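Local coordinates for 4-hydroxybutyrate coenzyme A transferase (Shewanella oneidensis, PDB 2OAS), which probably transfers coenzyme A between short-chain carboxylic acids such as acetate and 4-hydroxybutyrate, and binds coenzyme A, at residues S65-G77 with L84-F96. Sequence-based numbering, arbitrary orientation.
Sequences SLLGHLRHRCFFG and LLQSGDADYVPIF
Phe75 closes the tight end of this contact: its CD2 meets CG2 of Ile95 at 3.5 Å, and the ring lies alongside the Val93 side chain, whose CB is 3.8 Å from CD2. Leu103 and Phe104 of helix 100-105 pack on the ring as well. Val93 turns CG2 the other way, over the centre of the Arg73 guanidinium, 3.7 Å from CZ, while NH2 of that arginine reaches on to a salt bridge with Glu399 of the second subunit. The backbones pair as parallel strands, with Asp91 N to His72 O, Cys74 N to Asp91 O (2.7 Å) and Val93 N to Cys74 O. Strands 70-74 and 91-92, with helix 82-86 between them, form a beta-alpha-beta unit at the edge of the chain's eight-stranded parallel sheet, and Phe76 just beyond touches coenzyme A. Toward Leu67 and Asp89 the contact is looser and more open to solvent, and polar groups take over. Arg71, bent at chi3 (-93°), sets its guanidinium with Asp89 O over the centre of one face, gives NH2 to Gly88 O in a long bond of 3.3 Å, and forms a salt bridge from NH1 to Asp91 OD1 at 2.7 Å. A leucine in its place would probably leave the Asp91 carboxylate without its close counter-charge and Gly88 O without this donor. Nearby, a water accepts from His72 N and donates to Asp89 O (2.9 Å), joining strand 70-74 to the loop that follows the helix.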
loop_
_atom_site.group_PDB
_atom_site.type_symbol
_atom_site.label_atom_id
_atom_site.label_comp_id
_atom_site.label_asym_id
_atom_site.label_seq_id
_atom_site.Cartn_x
_atom_site.Cartn_y
_atom_site.Cartn_z
ATOM N N SER A 65 15.382 16.595 31.486
ATOM C CA SER A 65 16.291 17.722 31.418
ATOM C C SER A 65 16.508 18.211 29.985
ATOM O O SER A 65 16.921 19.348 29.784
ATOM C CB SER A 65 17.633 17.362 32.060
ATOM O OG SER A 65 18.215 16.233 31.440
ATOM N N LEU A 66 16.230 17.374 28.990
ATOM C CA LEU A 66 16.414 17.808 27.600
ATOM C C LEU A 66 15.194 18.512 27.020
ATOM O O LEU A 66 15.251 19.035 25.903
ATOM C CB LEU A 66 16.776 16.628 26.698
ATOM C CG LEU A 66 18.222 16.117 26.604
ATOM C CD1 LEU A 66 19.119 17.247 26.143
ATOM C CD2 LEU A 66 18.690 15.591 27.931
ATOM N N LEU A 67 14.092 18.529 27.772
ATOM C CA LEU A 67 12.874 19.175 27.292
ATOM C C LEU A 67 13.120 20.666 27.141
ATOM O O LEU A 67 13.508 21.345 28.096
ATOM C CB LEU A 67 11.711 18.925 28.258
ATOM C CG LEU A 67 11.281 17.472 28.440
ATOM C CD1 LEU A 67 10.193 17.392 29.487
ATOM C CD2 LEU A 67 10.796 16.894 27.111
ATOM N N GLY A 68 12.892 21.170 25.937
ATOM C CA GLY A 68 13.114 22.578 25.689
ATOM C C GLY A 68 14.412 22.779 24.932
ATOM O O GLY A 68 14.612 23.822 24.302
ATOM N N HIS A 69 15.299 21.793 24.995
ATOM C CA HIS A 69 16.561 21.893 24.278
ATOM C C HIS A 69 16.537 21.008 23.036
ATOM O O HIS A 69 16.933 21.425 21.952
ATOM C CB HIS A 69 17.731 21.483 25.178
ATOM C CG HIS A 69 17.819 22.269 26.446
ATOM N ND1 HIS A 69 16.973 22.052 27.513
ATOM C CD2 HIS A 69 18.636 23.283 26.812
ATOM C CE1 HIS A 69 17.265 22.898 28.485
ATOM N NE2 HIS A 69 18.272 23.656 28.085
ATOM N N LEU A 70 16.046 19.788 23.205
ATOM C CA LEU A 70 15.987 18.838 22.117
ATOM C C LEU A 70 14.633 18.154 22.058
ATOM O O LEU A 70 13.998 17.954 23.084
ATOM C CB LEU A 70 17.092 17.798 22.304
ATOM C CG LEU A 70 17.050 16.510 21.480
ATOM C CD1 LEU A 70 16.758 16.824 20.030
ATOM C CD2 LEU A 70 18.370 15.799 21.607
ATOM N N ARG A 71 14.182 17.815 20.856
ATOM C CA ARG A 71 12.911 17.133 20.683
ATOM C C ARG A 71 13.129 16.015 19.679
ATOM O O ARG A 71 13.840 16.202 18.703
ATOM C CB ARG A 71 11.837 18.112 20.182
ATOM C CG ARG A 71 10.528 17.458 19.707
ATOM C CD ARG A 71 9.419 18.477 19.372
ATOM N NE ARG A 71 8.541 18.717 20.518
ATOM C CZ ARG A 71 7.331 18.183 20.670
ATOM N NH1 ARG A 71 6.830 17.380 19.741
ATOM N NH2 ARG A 71 6.635 18.428 21.771
ATOM N N HIS A 72 12.546 14.850 19.938
ATOM C CA HIS A 72 12.675 13.706 19.044
ATOM C C HIS A 72 11.621 13.710 17.934
ATOM O O HIS A 72 10.454 13.973 18.202
ATOM C CB HIS A 72 12.558 12.397 19.844
ATOM C CG HIS A 72 13.622 12.231 20.881
ATOM N ND1 HIS A 72 13.479 12.688 22.171
ATOM C CD2 HIS A 72 14.874 11.713 20.803
ATOM C CE1 HIS A 72 14.596 12.462 22.843
ATOM N NE2 HIS A 72 15.458 11.872 22.035
ATOM N N ARG A 73 12.048 13.431 16.699
ATOM C CA ARG A 73 11.145 13.359 15.535
ATOM C C ARG A 73 11.302 11.933 15.015
ATOM O O ARG A 73 12.255 11.620 14.313
ATOM C CB ARG A 73 11.549 14.364 14.459
ATOM C CG ARG A 73 10.489 14.592 13.377
ATOM C CD ARG A 73 10.873 15.775 12.496
ATOM N NE ARG A 73 9.966 16.008 11.375
ATOM C CZ ARG A 73 8.780 16.602 11.468
ATOM N NH1 ARG A 73 8.335 17.032 12.642
ATOM N NH2 ARG A 73 8.050 16.793 10.378
ATOM N N CYS A 74 10.356 11.074 15.364
ATOM C CA CYS A 74 10.430 9.671 15.006
ATOM C C CYS A 74 9.692 9.172 13.784
ATOM O O CYS A 74 8.493 9.416 13.620
ATOM C CB CYS A 74 9.977 8.827 16.189
ATOM S SG CYS A 74 10.730 9.272 17.741
ATOM N N PHE A 75 10.420 8.450 12.941
ATOM C CA PHE A 75 9.850 7.840 11.756
ATOM C C PHE A 75 9.425 6.452 12.214
ATOM O O PHE A 75 8.702 5.743 11.524
ATOM C CB PHE A 75 10.906 7.724 10.653
ATOM C CG PHE A 75 11.280 9.038 10.054
ATOM C CD1 PHE A 75 12.609 9.401 9.910
ATOM C CD2 PHE A 75 10.290 9.920 9.619
ATOM C CE1 PHE A 75 12.950 10.626 9.354
ATOM C CE2 PHE A 75 10.627 11.147 9.064
ATOM C CZ PHE A 75 11.960 11.500 8.926
ATOM N N PHE A 76 9.883 6.085 13.403
ATOM C CA PHE A 76 9.572 4.788 13.981
ATOM C C PHE A 76 9.865 4.900 15.459
ATOM O O PHE A 76 10.970 5.278 15.843
ATOM C CB PHE A 76 10.468 3.718 13.387
ATOM C CG PHE A 76 9.975 2.325 13.597
ATOM C CD1 PHE A 76 9.304 1.660 12.571
ATOM C CD2 PHE A 76 10.222 1.653 14.792
ATOM C CE1 PHE A 76 8.895 0.347 12.726
ATOM C CE2 PHE A 76 9.813 0.333 14.965
ATOM C CZ PHE A 76 9.148 -0.325 13.928
ATOM N N GLY A 77 8.884 4.568 16.288
ATOM C CA GLY A 77 9.080 4.659 17.720
ATOM C C GLY A 77 9.847 3.514 18.365
ATOM O O GLY A 77 9.969 2.410 17.815
ATOM N N LEU A 84 7.356 9.430 25.480
ATOM C CA LEU A 84 7.399 10.807 25.028
ATOM C C LEU A 84 6.365 11.056 23.926
ATOM O O LEU A 84 5.735 12.110 23.882
ATOM C CB LEU A 84 8.804 11.173 24.528
ATOM C CG LEU A 84 9.779 11.825 25.527
ATOM C CD1 LEU A 84 9.887 10.994 26.795
ATOM C CD2 LEU A 84 11.147 11.983 24.864
ATOM N N LEU A 85 6.184 10.088 23.037
ATOM C CA LEU A 85 5.212 10.246 21.968
ATOM C C LEU A 85 3.802 10.290 22.564
ATOM O O LEU A 85 2.998 11.171 22.238
ATOM C CB LEU A 85 5.336 9.099 20.958
ATOM C CG LEU A 85 6.600 9.145 20.097
ATOM C CD1 LEU A 85 6.822 7.822 19.388
ATOM C CD2 LEU A 85 6.478 10.284 19.109
ATOM N N GLN A 86 3.520 9.338 23.448
ATOM C CA GLN A 86 2.220 9.237 24.100
ATOM C C GLN A 86 1.951 10.464 24.961
ATOM O O GLN A 86 0.806 10.868 25.136
ATOM C CB GLN A 86 2.150 7.956 24.955
ATOM C CG GLN A 86 2.328 6.657 24.129
ATOM C CD GLN A 86 2.236 5.375 24.956
ATOM O OE1 GLN A 86 2.866 5.250 26.010
ATOM N NE2 GLN A 86 1.457 4.415 24.470
ATOM N N SER A 87 3.007 11.071 25.485
ATOM C CA SER A 87 2.854 12.255 26.322
ATOM C C SER A 87 2.910 13.532 25.489
ATOM O O SER A 87 2.914 14.637 26.033
ATOM C CB SER A 87 3.950 12.290 27.391
ATOM O OG SER A 87 5.237 12.306 26.795
ATOM N N GLY A 88 2.969 13.368 24.171
ATOM C CA GLY A 88 3.023 14.508 23.269
ATOM C C GLY A 88 4.286 15.349 23.364
ATOM O O GLY A 88 4.262 16.526 23.010
ATOM N N ASP A 89 5.387 14.766 23.839
ATOM C CA ASP A 89 6.643 15.500 23.961
ATOM C C ASP A 89 7.531 15.262 22.754
ATOM O O ASP A 89 8.523 15.965 22.542
ATOM C CB ASP A 89 7.409 15.073 25.209
ATOM C CG ASP A 89 6.655 15.363 26.477
ATOM O OD1 ASP A 89 6.244 16.525 26.670
ATOM O OD2 ASP A 89 6.482 14.429 27.283
ATOM N N ALA A 90 7.175 14.253 21.969
ATOM C CA ALA A 90 7.928 13.919 20.772
ATOM C C ALA A 90 6.962 13.869 19.605
ATOM O O ALA A 90 5.741 13.842 19.793
ATOM C CB ALA A 90 8.626 12.573 20.948
ATOM N N ASP A 91 7.515 13.862 18.401
ATOM C CA ASP A 91 6.710 13.836 17.195
ATOM C C ASP A 91 6.888 12.544 16.426
ATOM O O ASP A 91 7.999 12.045 16.299
ATOM C CB ASP A 91 7.081 15.004 16.302
ATOM C CG ASP A 91 6.753 16.320 16.931
ATOM O OD1 ASP A 91 5.643 16.415 17.483
ATOM O OD2 ASP A 91 7.586 17.254 16.876
ATOM N N TYR A 92 5.781 12.009 15.919
ATOM C CA TYR A 92 5.798 10.789 15.125
ATOM C C TYR A 92 5.397 11.117 13.697
ATOM O O TYR A 92 4.303 11.649 13.453
ATOM C CB TYR A 92 4.828 9.759 15.683
ATOM C CG TYR A 92 4.563 8.590 14.749
ATOM C CD1 TYR A 92 3.281 8.336 14.265
ATOM C CD2 TYR A 92 5.584 7.718 14.382
ATOM C CE1 TYR A 92 3.024 7.237 13.448
ATOM C CE2 TYR A 92 5.338 6.619 13.565
ATOM C CZ TYR A 92 4.057 6.383 13.110
ATOM O OH TYR A 92 3.795 5.259 12.355
ATOM N N VAL A 93 6.285 10.787 12.756
ATOM C CA VAL A 93 6.049 11.032 11.340
ATOM C C VAL A 93 5.846 9.724 10.601
ATOM O O VAL A 93 6.794 9.011 10.323
ATOM C CB VAL A 93 7.230 11.796 10.706
ATOM C CG1 VAL A 93 6.958 12.047 9.219
ATOM C CG2 VAL A 93 7.429 13.122 11.432
ATOM N N PRO A 94 4.595 9.389 10.271
ATOM C CA PRO A 94 4.367 8.132 9.561
ATOM C C PRO A 94 4.965 8.156 8.143
ATOM O O PRO A 94 4.701 9.077 7.372
ATOM C CB PRO A 94 2.847 8.008 9.581
ATOM C CG PRO A 94 2.387 9.431 9.528
ATOM C CD PRO A 94 3.336 10.132 10.462
ATOM N N ILE A 95 5.764 7.144 7.808
ATOM C CA ILE A 95 6.394 7.082 6.483
ATOM C C ILE A 95 6.993 5.719 6.191
ATOM O O ILE A 95 7.600 5.116 7.072
ATOM C CB ILE A 95 7.522 8.116 6.358
ATOM C CG1 ILE A 95 8.184 8.010 4.985
ATOM C CG2 ILE A 95 8.572 7.860 7.402
ATOM C CD1 ILE A 95 9.151 9.115 4.714
ATOM N N PHE A 96 6.831 5.227 4.960
ATOM C CA PHE A 96 7.414 3.922 4.616
ATOM C C PHE A 96 8.911 4.058 4.796
ATOM O O PHE A 96 9.478 5.107 4.506
ATOM C CB PHE A 96 7.111 3.518 3.165
ATOM C CG PHE A 96 5.656 3.440 2.861
ATOM C CD1 PHE A 96 4.830 2.600 3.595
ATOM C CD2 PHE A 96 5.087 4.285 1.921
ATOM C CE1 PHE A 96 3.452 2.610 3.406
ATOM C CE2 PHE A 96 3.710 4.302 1.723
ATOM C CZ PHE A 96 2.890 3.464 2.471
HETATM O O HOH W 1 10.896 14.378 22.420
#